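Local coordinates for pyridine nucleotide-disulphide oxidoreductase dimerisation region (Escherichia coli BL21, PDB 6KYY), which is an FAD-containing flavoprotein of the pyridine nucleotide-disulfide oxidoreductase family, probably involved in resistance to reactive chlorine species, at residues A37-S42 with D100-Q105; L168-G173 with S189-L194. One frame throughout, in Å; residues are numbered along the deposited sequence.

Contact 1 (A37-S42 with D100-Q105); sequences ALIEQS and DVIDGQ. With FAD (flavin-adenine dinucleotide), chain N.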
loop_
_atom_site.group_PDB
_atom_site.type_symbol
_atom_site.label_atom_id
_atom_site.label_comp_id
_atom_site.label_asym_id
_atom_site.label_seq_id
_atom_site.Cartn_x
_atom_site.Cartn_y
_atom_site.Cartn_z
ATOM N N ALA B 37 -33.345 -14.401 6.990
ATOM C CA ALA B 37 -33.304 -15.259 5.816
ATOM C C ALA B 37 -32.698 -14.475 4.663
ATOM O O ALA B 37 -33.141 -13.362 4.366
ATOM C CB ALA B 37 -34.700 -15.762 5.438
ATOM N N LEU B 38 -31.683 -15.049 4.024
ATOM C CA LEU B 38 -31.059 -14.455 2.850
ATOM C C LEU B 38 -31.316 -15.346 1.645
ATOM O O LEU B 38 -31.012 -16.544 1.676
ATOM C CB LEU B 38 -29.555 -14.263 3.058
ATOM C CG LEU B 38 -28.872 -13.317 2.065
ATOM C CD1 LEU B 38 -27.861 -12.428 2.771
ATOM C CD2 LEU B 38 -28.209 -14.096 0.939
ATOM N N ILE B 39 -31.878 -14.762 0.590
ATOM C CA ILE B 39 -32.180 -15.478 -0.643
ATOM C C ILE B 39 -31.058 -15.227 -1.637
ATOM O O ILE B 39 -30.634 -14.082 -1.831
ATOM C CB ILE B 39 -33.537 -15.043 -1.225
ATOM C CG1 ILE B 39 -34.526 -14.741 -0.099
ATOM C CG2 ILE B 39 -34.085 -16.116 -2.153
ATOM C CD1 ILE B 39 -35.050 -15.975 0.592
ATOM N N GLU B 40 -30.577 -16.296 -2.267
ATOM C CA GLU B 40 -29.507 -16.211 -3.255
ATOM C C GLU B 40 -29.869 -17.110 -4.426
ATOM O O GLU B 40 -30.073 -18.315 -4.244
ATOM C CB GLU B 40 -28.161 -16.616 -2.646
ATOM C CG GLU B 40 -27.017 -16.680 -3.638
ATOM C CD GLU B 40 -26.953 -15.464 -4.539
ATOM O OE1 GLU B 40 -26.908 -15.642 -5.775
ATOM O OE2 GLU B 40 -26.943 -14.330 -4.014
ATOM N N GLN B 41 -29.949 -16.528 -5.623
ATOM C CA GLN B 41 -30.441 -17.243 -6.793
ATOM C C GLN B 41 -29.411 -18.176 -7.416
ATOM O O GLN B 41 -29.778 -18.976 -8.286
ATOM C CB GLN B 41 -30.926 -16.246 -7.850
ATOM C CG GLN B 41 -29.808 -15.513 -8.575
ATOM C CD GLN B 41 -30.317 -14.364 -9.425
ATOM O OE1 GLN B 41 -31.525 -14.153 -9.545
ATOM N NE2 GLN B 41 -29.397 -13.614 -10.022
ATOM N N SER B 42 -28.149 -18.109 -6.999
ATOM C CA SER B 42 -27.092 -18.893 -7.621
ATOM C C SER B 42 -26.156 -19.436 -6.552
ATOM O O SER B 42 -25.705 -18.684 -5.684
ATOM C CB SER B 42 -26.305 -18.048 -8.630
ATOM O OG SER B 42 -25.606 -18.865 -9.551
ATOM N N ASP B 100 -31.030 -18.456 7.559
ATOM C CA ASP B 100 -31.438 -19.474 6.594
ATOM C C ASP B 100 -31.021 -18.993 5.206
ATOM O O ASP B 100 -31.683 -18.134 4.618
ATOM C CB ASP B 100 -32.941 -19.729 6.660
ATOM C CG ASP B 100 -33.327 -20.651 7.796
ATOM O OD1 ASP B 100 -34.265 -20.307 8.545
ATOM O OD2 ASP B 100 -32.694 -21.718 7.939
ATOM N N VAL B 101 -29.924 -19.536 4.688
ATOM C CA VAL B 101 -29.505 -19.251 3.320
ATOM C C VAL B 101 -30.390 -20.078 2.392
ATOM O O VAL B 101 -30.298 -21.307 2.360
ATOM C CB VAL B 101 -28.021 -19.563 3.102
ATOM C CG1 VAL B 101 -27.572 -19.058 1.739
ATOM C CG2 VAL B 101 -27.183 -18.942 4.208
ATOM N N ILE B 102 -31.254 -19.404 1.640
ATOM C CA ILE B 102 -32.277 -20.054 0.831
ATOM C C ILE B 102 -31.905 -19.879 -0.636
ATOM O O ILE B 102 -31.913 -18.758 -1.161
ATOM C CB ILE B 102 -33.673 -19.490 1.124
ATOM C CG1 ILE B 102 -34.117 -19.896 2.531
ATOM C CG2 ILE B 102 -34.675 -19.972 0.087
ATOM C CD1 ILE B 102 -34.673 -18.758 3.349
ATOM N N ASP B 103 -31.575 -20.986 -1.297
ATOM C CA ASP B 103 -31.315 -20.956 -2.729
ATOM C C ASP B 103 -32.615 -20.749 -3.494
ATOM O O ASP B 103 -33.651 -21.326 -3.154
ATOM C CB ASP B 103 -30.652 -22.258 -3.179
ATOM C CG ASP B 103 -29.178 -22.315 -2.831
ATOM O OD1 ASP B 103 -28.372 -21.677 -3.540
ATOM O OD2 ASP B 103 -28.825 -23.003 -1.849
ATOM N N GLY B 104 -32.560 -19.924 -4.526
ATOM C CA GLY B 104 -33.704 -19.687 -5.387
ATOM C C GLY B 104 -33.781 -18.243 -5.845
ATOM O O GLY B 104 -33.257 -17.327 -5.213
ATOM N N GLN B 105 -34.461 -18.041 -6.973
ATOM C CA GLN B 105 -34.635 -16.719 -7.566
ATOM C C GLN B 105 -35.854 -16.054 -6.934
ATOM O O GLN B 105 -36.986 -16.514 -7.119
ATOM C CB GLN B 105 -34.791 -16.829 -9.080
ATOM C CG GLN B 105 -34.636 -15.512 -9.822
ATOM C CD GLN B 105 -35.967 -14.918 -10.240
ATOM O OE1 GLN B 105 -36.820 -15.609 -10.795
ATOM N NE2 GLN B 105 -36.149 -13.630 -9.977
HETATM P PA FAD N . -23.809 -7.924 -5.306
HETATM O O1A FAD N . -23.889 -7.572 -6.744
HETATM O O2A FAD N . -22.397 -8.137 -4.749
HETATM O O5B FAD N . -24.686 -9.189 -4.999
HETATM C C5B FAD N . -25.737 -9.607 -5.896
HETATM C C4B FAD N . -26.187 -10.991 -5.500
HETATM O O4B FAD N . -27.632 -11.061 -5.518
HETATM C C3B FAD N . -25.682 -12.121 -6.397
HETATM O O3B FAD N . -25.219 -13.214 -5.612
HETATM C C2B FAD N . -26.916 -12.489 -7.226
HETATM O O2B FAD N . -26.911 -13.862 -7.601
HETATM C C1B FAD N . -28.034 -12.211 -6.227
HETATM N N9A FAD N . -29.337 -11.952 -6.835
HETATM C C8A FAD N . -29.612 -11.109 -7.879
HETATM N N7A FAD N . -30.879 -11.075 -8.220
HETATM C C5A FAD N . -31.479 -11.960 -7.338
HETATM C C6A FAD N . -32.814 -12.378 -7.172
HETATM N N6A FAD N . -33.829 -11.939 -7.921
HETATM N N1A FAD N . -33.075 -13.274 -6.193
HETATM C C2A FAD N . -32.065 -13.716 -5.440
HETATM N N3A FAD N . -30.770 -13.396 -5.505
HETATM C C4A FAD N . -30.541 -12.508 -6.478
HETATM N N1 FAD N . -16.001 -2.581 -6.592
HETATM C C2 FAD N . -14.987 -2.010 -5.876
HETATM O O2 FAD N . -15.202 -1.403 -4.820
HETATM N N3 FAD N . -13.684 -2.109 -6.332
HETATM C C4 FAD N . -13.273 -2.733 -7.493
HETATM O O4 FAD N . -12.080 -2.764 -7.788
HETATM C C4X FAD N . -14.359 -3.333 -8.250
HETATM N N5 FAD N . -14.061 -3.974 -9.342
HETATM C C5X FAD N . -15.096 -4.550 -10.060
HETATM C C6 FAD N . -14.795 -5.223 -11.243
HETATM C C7 FAD N . -15.798 -5.821 -12.000
HETATM C C7M FAD N . -15.436 -6.540 -13.273
HETATM C C8 FAD N . -17.132 -5.743 -11.569
HETATM C C8M FAD N . -18.239 -6.379 -12.365
HETATM C C9 FAD N . -17.436 -5.071 -10.389
HETATM C C9A FAD N . -16.431 -4.477 -9.634
HETATM N N10 FAD N . -16.704 -3.795 -8.432
HETATM C C10 FAD N . -15.691 -3.209 -7.714
HETATM C "C1'" FAD N . -18.082 -3.673 -7.934
HETATM C "C2'" FAD N . -18.468 -4.768 -6.945
HETATM O "O2'" FAD N . -18.447 -6.044 -7.586
HETATM C "C3'" FAD N . -19.878 -4.494 -6.420
HETATM O "O3'" FAD N . -20.096 -3.089 -6.389
HETATM C "C4'" FAD N . -20.156 -5.070 -5.031
HETATM O "O4'" FAD N . -20.194 -6.495 -5.105
HETATM C "C5'" FAD N . -21.438 -4.538 -4.424
HETATM O "O5'" FAD N . -22.545 -5.340 -4.884
HETATM P P FAD N . -23.910 -5.374 -4.098
HETATM O O1P FAD N . -23.638 -5.327 -2.592
HETATM O O2P FAD N . -24.819 -4.318 -4.593
HETATM O O3P FAD N . -24.511 -6.803 -4.432
#
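OE1 of Glu40, the residue that pairs with Asp103 across two parallel strands, is gripped from two directions: the FAD ribose hydroxyl O2B donates to it at 2.6 Å, and Ser42 N, two residues on, reaches the same OE1 at 3.0 Å from the anti side of the carboxylate. The other oxygen, Glu40 OE2, takes the second ribose hydroxyl, FAD O3B, at 2.6 Å, as well as the backbone N of Phe18. A carboxylate suits this place because its two oxygens can each accept from one hydroxyl of the ribose diol. Glu40 CG lies anti to the backbone N (chi1 175°), and a bend at chi2 then swings the acid over to the sugar.

Beneath this grip the main chains alternate as donor and acceptor. Ile102 N meets Leu38 O at 2.9 Å in a nearly straight bond, and Gly104 N closes the pairing on Glu40 O at 3.0 Å. Gly104 has a positive phi (143°) at which a CB would press on the preceding carbonyl oxygen, so glycine fits the exit from the strand. Past the strand end, the Gln41 amide lies flat over one face of the adenine, while Gln105, held by Ser265 O, comes near the base's amino group.

On the opposite face from Glu40, Ile39 and Ile102 run side by side, Ile39 CD1 resting 3.8 Å from Ile102 CB, and Ala37 CB touches Ile102 CD1 at 3.7 Å. These branched and small apolar groups pack on Tyr11, Val14 and Ile125 of strands 10-16 and 123-127. Leu38 and Val101 turn to the other face, beneath helix 71-94, while strand 10-16 pairs in parallel with the far edge of strand 36-40 within a mixed sheet.

Contact 2 (L168-G173 with S189-L194); sequences LGILGG and SKVTIL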
loop_
_atom_site.group_PDB
_atom_site.type_symbol
_atom_site.label_atom_id
_atom_site.label_comp_id
_atom_site.label_asym_id
_atom_site.label_seq_id
_atom_site.Cartn_x
_atom_site.Cartn_y
_atom_site.Cartn_z
ATOM N N LEU B 168 -7.290 -9.457 -28.053
ATOM C CA LEU B 168 -8.492 -9.267 -27.250
ATOM C C LEU B 168 -9.092 -7.905 -27.572
ATOM O O LEU B 168 -8.412 -6.879 -27.457
ATOM C CB LEU B 168 -8.167 -9.386 -25.760
ATOM C CG LEU B 168 -9.282 -9.324 -24.712
ATOM C CD1 LEU B 168 -9.509 -7.897 -24.252
ATOM C CD2 LEU B 168 -10.578 -9.946 -25.220
ATOM N N GLY B 169 -10.359 -7.898 -27.974
ATOM C CA GLY B 169 -11.079 -6.668 -28.260
ATOM C C GLY B 169 -12.020 -6.315 -27.121
ATOM O O GLY B 169 -12.628 -7.194 -26.508
ATOM N N ILE B 170 -12.132 -5.019 -26.845
ATOM C CA ILE B 170 -12.966 -4.508 -25.764
ATOM C C ILE B 170 -13.937 -3.489 -26.339
ATOM O O ILE B 170 -13.523 -2.553 -27.032
ATOM C CB ILE B 170 -12.124 -3.877 -24.642
ATOM C CG1 ILE B 170 -11.275 -4.940 -23.950
ATOM C CG2 ILE B 170 -13.018 -3.154 -23.641
ATOM C CD1 ILE B 170 -10.772 -4.542 -22.585
ATOM N N LEU B 171 -15.221 -3.672 -26.050
ATOM C CA LEU B 171 -16.252 -2.696 -26.393
ATOM C C LEU B 171 -16.574 -1.915 -25.125
ATOM O O LEU B 171 -17.342 -2.375 -24.275
ATOM C CB LEU B 171 -17.484 -3.381 -26.974
ATOM C CG LEU B 171 -17.564 -3.363 -28.502
ATOM C CD1 LEU B 171 -18.947 -3.772 -28.980
ATOM C CD2 LEU B 171 -17.190 -1.989 -29.041
ATOM N N GLY B 172 -15.971 -0.737 -24.994
ATOM C CA GLY B 172 -16.165 0.092 -23.823
ATOM C C GLY B 172 -14.875 0.700 -23.313
ATOM O O GLY B 172 -13.939 -0.020 -22.951
ATOM N N GLY B 173 -14.812 2.028 -23.283
ATOM C CA GLY B 173 -13.648 2.716 -22.760
ATOM C C GLY B 173 -13.751 2.967 -21.271
ATOM O O GLY B 173 -13.024 3.798 -20.719
ATOM N N SER B 189 -1.074 -10.314 -24.512
ATOM C CA SER B 189 -2.103 -10.213 -25.537
ATOM C C SER B 189 -2.149 -8.805 -26.117
ATOM O O SER B 189 -1.960 -7.819 -25.400
ATOM C CB SER B 189 -3.473 -10.582 -24.960
ATOM O OG SER B 189 -4.521 -10.007 -25.719
ATOM N N LYS B 190 -2.389 -8.720 -27.423
ATOM C CA LYS B 190 -2.686 -7.440 -28.048
ATOM C C LYS B 190 -4.132 -7.061 -27.757
ATOM O O LYS B 190 -5.039 -7.893 -27.853
ATOM C CB LYS B 190 -2.447 -7.497 -29.558
ATOM C CG LYS B 190 -2.434 -6.125 -30.224
ATOM C CD LYS B 190 -2.556 -6.215 -31.741
ATOM C CE LYS B 190 -2.837 -4.844 -32.347
ATOM N NZ LYS B 190 -2.587 -4.804 -33.817
ATOM N N VAL B 191 -4.343 -5.802 -27.386
ATOM C CA VAL B 191 -5.649 -5.319 -26.956
ATOM C C VAL B 191 -6.054 -4.134 -27.821
ATOM O O VAL B 191 -5.209 -3.330 -28.230
ATOM C CB VAL B 191 -5.649 -4.929 -25.462
ATOM C CG1 VAL B 191 -7.074 -4.835 -24.938
ATOM C CG2 VAL B 191 -4.847 -5.934 -24.647
ATOM N N THR B 192 -7.354 -4.032 -28.099
ATOM C CA THR B 192 -7.923 -2.913 -28.850
ATOM C C THR B 192 -9.226 -2.515 -28.164
ATOM O O THR B 192 -10.239 -3.209 -28.297
ATOM C CB THR B 192 -8.159 -3.280 -30.312
ATOM O OG1 THR B 192 -6.911 -3.615 -30.932
ATOM C CG2 THR B 192 -8.790 -2.114 -31.057
ATOM N N ILE B 193 -9.198 -1.407 -27.427
ATOM C CA ILE B 193 -10.374 -0.892 -26.733
ATOM C C ILE B 193 -11.035 0.156 -27.616
ATOM O O ILE B 193 -10.363 1.049 -28.149
ATOM C CB ILE B 193 -10.008 -0.311 -25.355
ATOM C CG1 ILE B 193 -8.841 0.672 -25.459
ATOM C CG2 ILE B 193 -9.646 -1.425 -24.387
ATOM C CD1 ILE B 193 -8.248 1.053 -24.114
ATOM N N LEU B 194 -12.350 0.043 -27.783
ATOM C CA LEU B 194 -13.121 0.932 -28.641
ATOM C C LEU B 194 -14.099 1.721 -27.784
ATOM O O LEU B 194 -14.985 1.139 -27.151
ATOM C CB LEU B 194 -13.862 0.142 -29.722
ATOM C CG LEU B 194 -13.017 -0.906 -30.452
ATOM C CD1 LEU B 194 -13.900 -1.965 -31.095
ATOM C CD2 LEU B 194 -12.117 -0.248 -31.490
#
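Strands 168-171 and 190-194 run parallel, their axes 4.7 Å apart and inclined by only 15°, and five backbone bonds join them from end to end. The first, Leu168 N to Lys190 O at 2.7 Å, shares its acceptor with Ser189 OG, which reaches forward to the same carbonyl from above its plane. The last, Gly172 N to Leu194 O at 3.0 Å, carries the pairing just beyond the first strand. Gly172 has a positive phi of 137°, at which a CB would collide with the carbonyl oxygen of Leu171, so the position calls for glycine.

Alternation sends Leu168, Ile170, Val191 and Ile193 to one face. Ile193 CG2 presses on Ile170 CB at 3.5 Å and also lies near the other carbons of that side chain; having CG2 anti to its own carbonyl carbon aims this methyl at the neighbouring strand. Leu168 and Val191 likewise lie alongside each other. Branched aliphatic residues fill this face well, and Phe180, Ala181 and Ala185 of helix 175-186 cover it. On the other face Leu171 CD2 meets Leu194 CD1 at 3.9 Å as the two leucines cross, and Thr192 turns its hydroxyl to His167.

Strand, helix 175-186 and strand form a beta-alpha-beta crossover of Rossmann type. The glycine-rich turn beginning at Gly172 fits the dinucleotide-binding GxGxxG pattern, consistent with the pyridine nucleotide domain of this family.

Overall arrangement
Both contacts pair neighbouring parallel strands, but in different sheets, with centres about 36 Å apart and nearest atoms about 22 Å apart; the sheet of contact 1 holds FAD, that of contact 2 is probably the pyridine nucleotide domain. Contact 1, partly buried, joins strands separated by a long, mostly helical excursion and ends at bound FAD, so its chemistry turns polar where an acid and two glutamines meet ribose and adenine. Contact 2 is more deeply buried and joins strands linked by a single helix; it is dominated by aliphatic packing and touches no cofactor. A glycine ends the pairing in both, following the second strand in contact 1 and the first in contact 2.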